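Local coordinates for putative leucoanthocyanidin reductase 1 (Vitis vinifera, PDB 3I6I), which reduces leucoanthocyanidins to flavan-3-ols of the catechin type, using NADPH bound on a Rossmann fold as the hydride donor, at residues R12-V26 with I78-V91. Sequence-based numbering, arbitrary orientation. Where two conformers were deposited one is given.
With NDP (NADPH dihydro-nicotinamide-adenine-dinucleotide phosphate), chain B.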
# COMPACT_ATOMS: atom_id res chain seq x y z
N ARG A 12 -15.88 -12.48 8.20
CA ARG A 12 -15.88 -11.12 8.76
C ARG A 12 -14.49 -10.46 8.75
O ARG A 12 -13.49 -11.02 9.21
CB ARG A 12 -16.44 -11.13 10.18
CG ARG A 12 -17.86 -11.55 10.25
CD ARG A 12 -18.35 -11.52 11.67
NE ARG A 12 -19.74 -11.93 11.75
CZ ARG A 12 -20.47 -11.84 12.85
NH1 ARG A 12 -19.95 -11.36 13.98
NH2 ARG A 12 -21.73 -12.23 12.82
N VAL A 13 -14.44 -9.27 8.16
CA VAL A 13 -13.18 -8.55 7.94
C VAL A 13 -13.08 -7.39 8.92
O VAL A 13 -14.05 -6.63 9.05
CB VAL A 13 -13.09 -7.94 6.51
CG1 VAL A 13 -11.73 -7.23 6.31
CG2 VAL A 13 -13.33 -8.99 5.44
N LEU A 14 -11.95 -7.30 9.61
CA LEU A 14 -11.59 -6.13 10.43
C LEU A 14 -10.47 -5.38 9.75
O LEU A 14 -9.38 -5.95 9.48
CB LEU A 14 -11.11 -6.56 11.83
CG LEU A 14 -10.68 -5.44 12.78
CD1 LEU A 14 -11.85 -4.47 13.17
CD2 LEU A 14 -10.00 -6.00 14.03
N ILE A 15 -10.69 -4.11 9.49
CA ILE A 15 -9.67 -3.23 8.90
C ILE A 15 -9.25 -2.18 9.92
O ILE A 15 -10.08 -1.45 10.46
CB ILE A 15 -10.23 -2.54 7.63
CG1 ILE A 15 -10.74 -3.61 6.65
CG2 ILE A 15 -9.18 -1.59 6.99
CD1 ILE A 15 -11.15 -3.11 5.35
N ALA A 16 -7.95 -2.11 10.16
CA ALA A 16 -7.36 -1.07 10.97
C ALA A 16 -6.68 -0.09 10.03
O ALA A 16 -5.94 -0.49 9.15
CB ALA A 16 -6.34 -1.65 11.94
N GLY A 17 -6.95 1.19 10.23
CA GLY A 17 -6.39 2.23 9.35
C GLY A 17 -7.26 2.57 8.16
O GLY A 17 -6.79 3.11 7.15
N ALA A 18 -8.56 2.31 8.29
CA ALA A 18 -9.50 2.61 7.20
C ALA A 18 -9.66 4.11 6.82
O ALA A 18 -10.15 4.41 5.73
CB ALA A 18 -10.85 1.99 7.51
N THR A 19 -9.25 5.04 7.69
CA THR A 19 -9.32 6.48 7.37
C THR A 19 -8.05 7.00 6.70
O THR A 19 -7.99 8.18 6.31
CB THR A 19 -9.61 7.36 8.61
OG1 THR A 19 -8.49 7.34 9.50
CG2 THR A 19 -10.84 6.88 9.32
N GLY A 20 -7.09 6.10 6.53
CA GLY A 20 -5.83 6.36 5.86
C GLY A 20 -5.95 6.34 4.35
O GLY A 20 -6.99 5.99 3.79
N PHE A 21 -4.90 6.78 3.69
CA PHE A 21 -4.93 6.91 2.24
C PHE A 21 -5.23 5.54 1.57
O PHE A 21 -6.25 5.39 0.86
CB PHE A 21 -3.59 7.47 1.80
CG PHE A 21 -3.47 7.67 0.34
CD1 PHE A 21 -4.36 8.49 -0.34
CD2 PHE A 21 -2.47 7.04 -0.38
CE1 PHE A 21 -4.26 8.68 -1.72
CE2 PHE A 21 -2.36 7.24 -1.75
CZ PHE A 21 -3.26 8.06 -2.42
N ILE A 22 -4.39 4.54 1.82
CA ILE A 22 -4.63 3.20 1.28
C ILE A 22 -5.85 2.55 1.92
O ILE A 22 -6.64 1.86 1.26
CB ILE A 22 -3.36 2.28 1.47
CG1 ILE A 22 -2.21 2.79 0.60
CG2 ILE A 22 -3.66 0.78 1.20
CD1 ILE A 22 -2.55 2.86 -0.88
N GLY A 23 -5.97 2.71 3.22
CA GLY A 23 -7.05 2.11 3.96
C GLY A 23 -8.44 2.46 3.44
O GLY A 23 -9.30 1.58 3.42
N GLN A 24 -8.64 3.69 2.96
CA GLN A 24 -9.96 4.13 2.44
C GLN A 24 -10.33 3.27 1.21
O GLN A 24 -11.49 2.83 1.04
CB GLN A 24 -9.97 5.63 2.02
CG GLN A 24 -9.93 6.67 3.17
CD GLN A 24 -9.62 8.14 2.67
N PHE A 25 -9.35 3.04 0.34
CA PHE A 25 -9.57 2.22 -0.86
C PHE A 25 -9.87 0.75 -0.49
O PHE A 25 -10.77 0.15 -1.04
CB PHE A 25 -8.35 2.27 -1.78
CG PHE A 25 -8.12 3.61 -2.41
CD1 PHE A 25 -9.00 4.10 -3.35
CD2 PHE A 25 -6.98 4.34 -2.12
CE1 PHE A 25 -8.78 5.33 -3.98
CE2 PHE A 25 -6.75 5.58 -2.73
CZ PHE A 25 -7.66 6.07 -3.66
N VAL A 26 -9.11 0.20 0.47
CA VAL A 26 -9.28 -1.21 0.88
C VAL A 26 -10.65 -1.41 1.52
O VAL A 26 -11.35 -2.37 1.21
CB VAL A 26 -8.17 -1.66 1.84
CG1 VAL A 26 -8.50 -3.06 2.44
CG2 VAL A 26 -6.78 -1.65 1.10
N ILE A 78 -12.13 -7.55 20.90
CA ILE A 78 -12.78 -7.23 19.63
C ILE A 78 -12.80 -8.44 18.66
O ILE A 78 -13.85 -8.79 18.11
CB ILE A 78 -12.05 -6.04 18.98
CG1 ILE A 78 -12.48 -4.73 19.66
CG2 ILE A 78 -12.27 -6.02 17.47
CD1 ILE A 78 -11.69 -3.52 19.20
N LEU A 79 -11.66 -9.09 18.49
CA LEU A 79 -11.59 -10.24 17.57
C LEU A 79 -12.51 -11.37 18.02
O LEU A 79 -13.09 -12.08 17.19
CB LEU A 79 -10.17 -10.77 17.48
CG LEU A 79 -9.10 -9.85 16.89
CD1 LEU A 79 -7.71 -10.46 17.13
CD2 LEU A 79 -9.31 -9.54 15.42
N LYS A 80 -12.64 -11.53 19.33
CA LYS A 80 -13.48 -12.57 19.90
C LYS A 80 -14.94 -12.19 19.82
O LYS A 80 -15.77 -12.97 19.33
CB LYS A 80 -13.11 -12.87 21.36
CG LYS A 80 -11.88 -13.75 21.56
CD LYS A 80 -11.62 -14.03 23.06
N GLU A 81 -15.27 -11.00 20.32
CA GLU A 81 -16.66 -10.54 20.39
C GLU A 81 -17.31 -10.50 19.00
O GLU A 81 -18.45 -10.91 18.83
CB GLU A 81 -16.74 -9.16 21.07
CG GLU A 81 -18.14 -8.53 21.14
N HIS A 82 -16.57 -10.01 18.00
CA HIS A 82 -17.11 -9.82 16.66
C HIS A 82 -16.83 -10.98 15.70
O HIS A 82 -17.22 -10.94 14.54
CB HIS A 82 -16.61 -8.49 16.10
CG HIS A 82 -17.07 -7.31 16.91
ND1 HIS A 82 -18.40 -6.92 16.98
CD2 HIS A 82 -16.39 -6.46 17.72
CE1 HIS A 82 -18.51 -5.87 17.78
NE2 HIS A 82 -17.30 -5.57 18.24
N GLU A 83 -16.21 -12.05 16.23
CA GLU A 83 -15.94 -13.28 15.48
C GLU A 83 -15.19 -13.00 14.19
O GLU A 83 -15.52 -13.51 13.13
CB GLU A 83 -17.23 -14.07 15.24
CG GLU A 83 -17.98 -14.26 16.54
CD GLU A 83 -19.20 -15.12 16.41
OE1 GLU A 83 -19.05 -16.33 16.10
OE2 GLU A 83 -20.31 -14.60 16.64
N ILE A 84 -14.14 -12.20 14.31
CA ILE A 84 -13.40 -11.77 13.13
C ILE A 84 -12.61 -12.92 12.50
O ILE A 84 -11.94 -13.67 13.20
CB ILE A 84 -12.45 -10.60 13.49
CG1 ILE A 84 -13.27 -9.38 13.95
CG2 ILE A 84 -11.51 -10.28 12.30
CD1 ILE A 84 -14.44 -8.99 13.05
N ASP A 85 -12.68 -13.01 11.17
CA ASP A 85 -11.96 -14.04 10.39
C ASP A 85 -10.70 -13.53 9.68
O ASP A 85 -9.69 -14.25 9.57
CB ASP A 85 -12.92 -14.67 9.36
CG ASP A 85 -14.10 -15.35 10.02
OD1 ASP A 85 -13.86 -16.36 10.72
OD2 ASP A 85 -15.25 -14.83 9.90
N ILE A 86 -10.76 -12.29 9.21
CA ILE A 86 -9.78 -11.70 8.33
C ILE A 86 -9.37 -10.34 8.89
O ILE A 86 -10.23 -9.50 9.14
CB ILE A 86 -10.38 -11.51 6.92
CG1 ILE A 86 -10.68 -12.87 6.26
CG2 ILE A 86 -9.44 -10.67 6.02
CD1 ILE A 86 -11.61 -12.82 5.10
N VAL A 87 -8.08 -10.12 9.12
CA VAL A 87 -7.63 -8.82 9.67
C VAL A 87 -6.75 -8.16 8.61
O VAL A 87 -5.82 -8.77 8.10
CB VAL A 87 -6.85 -8.95 10.96
CG1 VAL A 87 -6.33 -7.55 11.46
CG2 VAL A 87 -7.71 -9.66 12.06
N VAL A 88 -7.08 -6.93 8.27
CA VAL A 88 -6.27 -6.14 7.32
C VAL A 88 -5.78 -4.87 8.02
O VAL A 88 -6.60 -4.08 8.48
CB VAL A 88 -7.07 -5.75 6.05
CG1 VAL A 88 -6.19 -4.93 5.12
CG2 VAL A 88 -7.63 -6.98 5.29
N SER A 89 -4.46 -4.68 8.11
CA SER A 89 -3.87 -3.51 8.69
C SER A 89 -3.31 -2.61 7.60
O SER A 89 -2.49 -3.04 6.79
CB SER A 89 -2.75 -3.88 9.64
OG SER A 89 -2.05 -2.74 10.09
N THR A 90 -3.77 -1.36 7.60
CA THR A 90 -3.28 -0.32 6.66
C THR A 90 -2.74 0.87 7.46
O THR A 90 -2.80 2.04 7.02
CB THR A 90 -4.41 0.13 5.69
OG1 THR A 90 -5.50 0.70 6.41
CG2 THR A 90 -4.95 -1.07 4.81
N VAL A 91 -2.15 0.60 8.61
CA VAL A 91 -1.62 1.69 9.44
C VAL A 91 -0.41 2.35 8.80
O VAL A 91 0.31 1.73 7.98
CB VAL A 91 -1.28 1.22 10.92
CG1 VAL A 91 -2.50 0.59 11.58
CG2 VAL A 91 -0.07 0.28 10.99
PA NDP B . -2.18 6.79 6.83
O1A NDP B . -1.34 7.60 7.78
O2A NDP B . -2.91 7.58 5.59
O5B NDP B . -3.37 5.95 7.52
C5B NDP B . -3.10 5.19 8.66
C4B NDP B . -4.35 4.68 9.27
O4B NDP B . -3.85 3.89 10.41
C3B NDP B . -5.23 5.81 9.87
O3B NDP B . -6.65 5.50 9.78
C2B NDP B . -4.80 5.84 11.33
O2B NDP B . -5.87 6.32 12.15
C1B NDP B . -4.62 4.34 11.58
N9A NDP B . -3.85 3.97 12.77
C8A NDP B . -2.58 4.30 13.00
N7A NDP B . -2.20 3.76 14.16
C5A NDP B . -3.23 3.07 14.66
C6A NDP B . -3.41 2.31 15.82
N6A NDP B . -2.41 2.16 16.69
N1A NDP B . -4.60 1.73 16.03
C2A NDP B . -5.59 1.86 15.15
N3A NDP B . -5.45 2.56 14.02
C4A NDP B . -4.28 3.18 13.77
O3 NDP B . -1.23 5.68 6.17
PN NDP B . -0.95 5.32 4.60
O1N NDP B . -2.11 4.99 3.74
O2N NDP B . 0.02 6.47 4.13
O5D NDP B . 0.05 4.04 4.84
C5D NDP B . -0.49 2.72 4.98
C4D NDP B . 0.53 1.72 4.50
O4D NDP B . 0.57 1.94 3.06
C3D NDP B . 1.93 1.92 5.02
O3D NDP B . 2.55 0.64 5.15
C2D NDP B . 2.60 2.67 3.88
O2D NDP B . 3.96 2.29 3.86
C1D NDP B . 1.92 2.09 2.64
N1N NDP B . 1.75 3.04 1.48
C2N NDP B . 1.99 2.63 0.15
C3N NDP B . 2.19 3.55 -0.80
C7N NDP B . 2.43 3.09 -2.25
O7N NDP B . 2.40 1.90 -2.56
N7N NDP B . 2.59 4.05 -3.15
C4N NDP B . 2.17 5.04 -0.44
C5N NDP B . 1.34 5.28 0.83
C6N NDP B . 1.11 4.29 1.68
P2B NDP B . -5.68 7.80 12.92
O1X NDP B . -5.66 8.89 11.90
O2X NDP B . -6.87 7.82 13.96
O3X NDP B . -4.32 7.71 13.72
O HOH W 1 -4.23 3.65 5.26
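Arg12 is gripped by 78-91 through both its backbone and its side chain. Its guanidinium sends NH1 edge-on to His82 O (2.8 Å), and this oxygen lies in the guanidinium plane, although the N-H arrives from above the carbonyl plane. An extended chain, with CG anti to the carbonyl carbon (chi1 -63°), carries the group out to the C-terminal end of helix 72-81, where Glu83, with positive phi, closes a Schellman motif. With an alanine in place of Arg12, the His82 carbonyl would probably lose its guanidinium donor, leaving backbone bonds to hold this end. The backbone N of Arg12 donates to Asp85 OD2 (3.0 Å), on the lone pair turned away from OD1, which forms a salt bridge with Lys113; Arg12 O accepts from both Asp85 N and Ile86 N. Beyond Arg12, strands 13-16 and 86-89 run parallel, tied by nearly straight bonds such as Val88 N to Leu14 O. They are adjacent strands of the 3-2-1-4-5 Rossmann sheet, and the chain turns from 13-16 through glycines onto the NADPH diphosphate. Gly17, at phi 91°, suits a place where a CB would strike Thr90 OG1. That hydroxyl lies 2.8 Å from Gly17 O and 3.0 Å from Ala16 O, while Thr90 N donates to Ala16 O. Close by, a water accepts from Gly23 N and lies 2.8 Å from Thr90 O and 2.9 Å from NADPH O1N, the phosphate oxygen to which Ile22 N also donates. Aliphatic side chains suit the buried sheet faces, offering methyl groups for packing: Val26 of helix 21-32 sets CG1 against Val88 CG1, and on the other face Leu14 crosses Leu79 and Ile78 at about a right angle, its CD2 touching Leu79 CD2 (3.9 Å) and Ile78 CG2, while Ile84 CG2 packs on Leu14 CB.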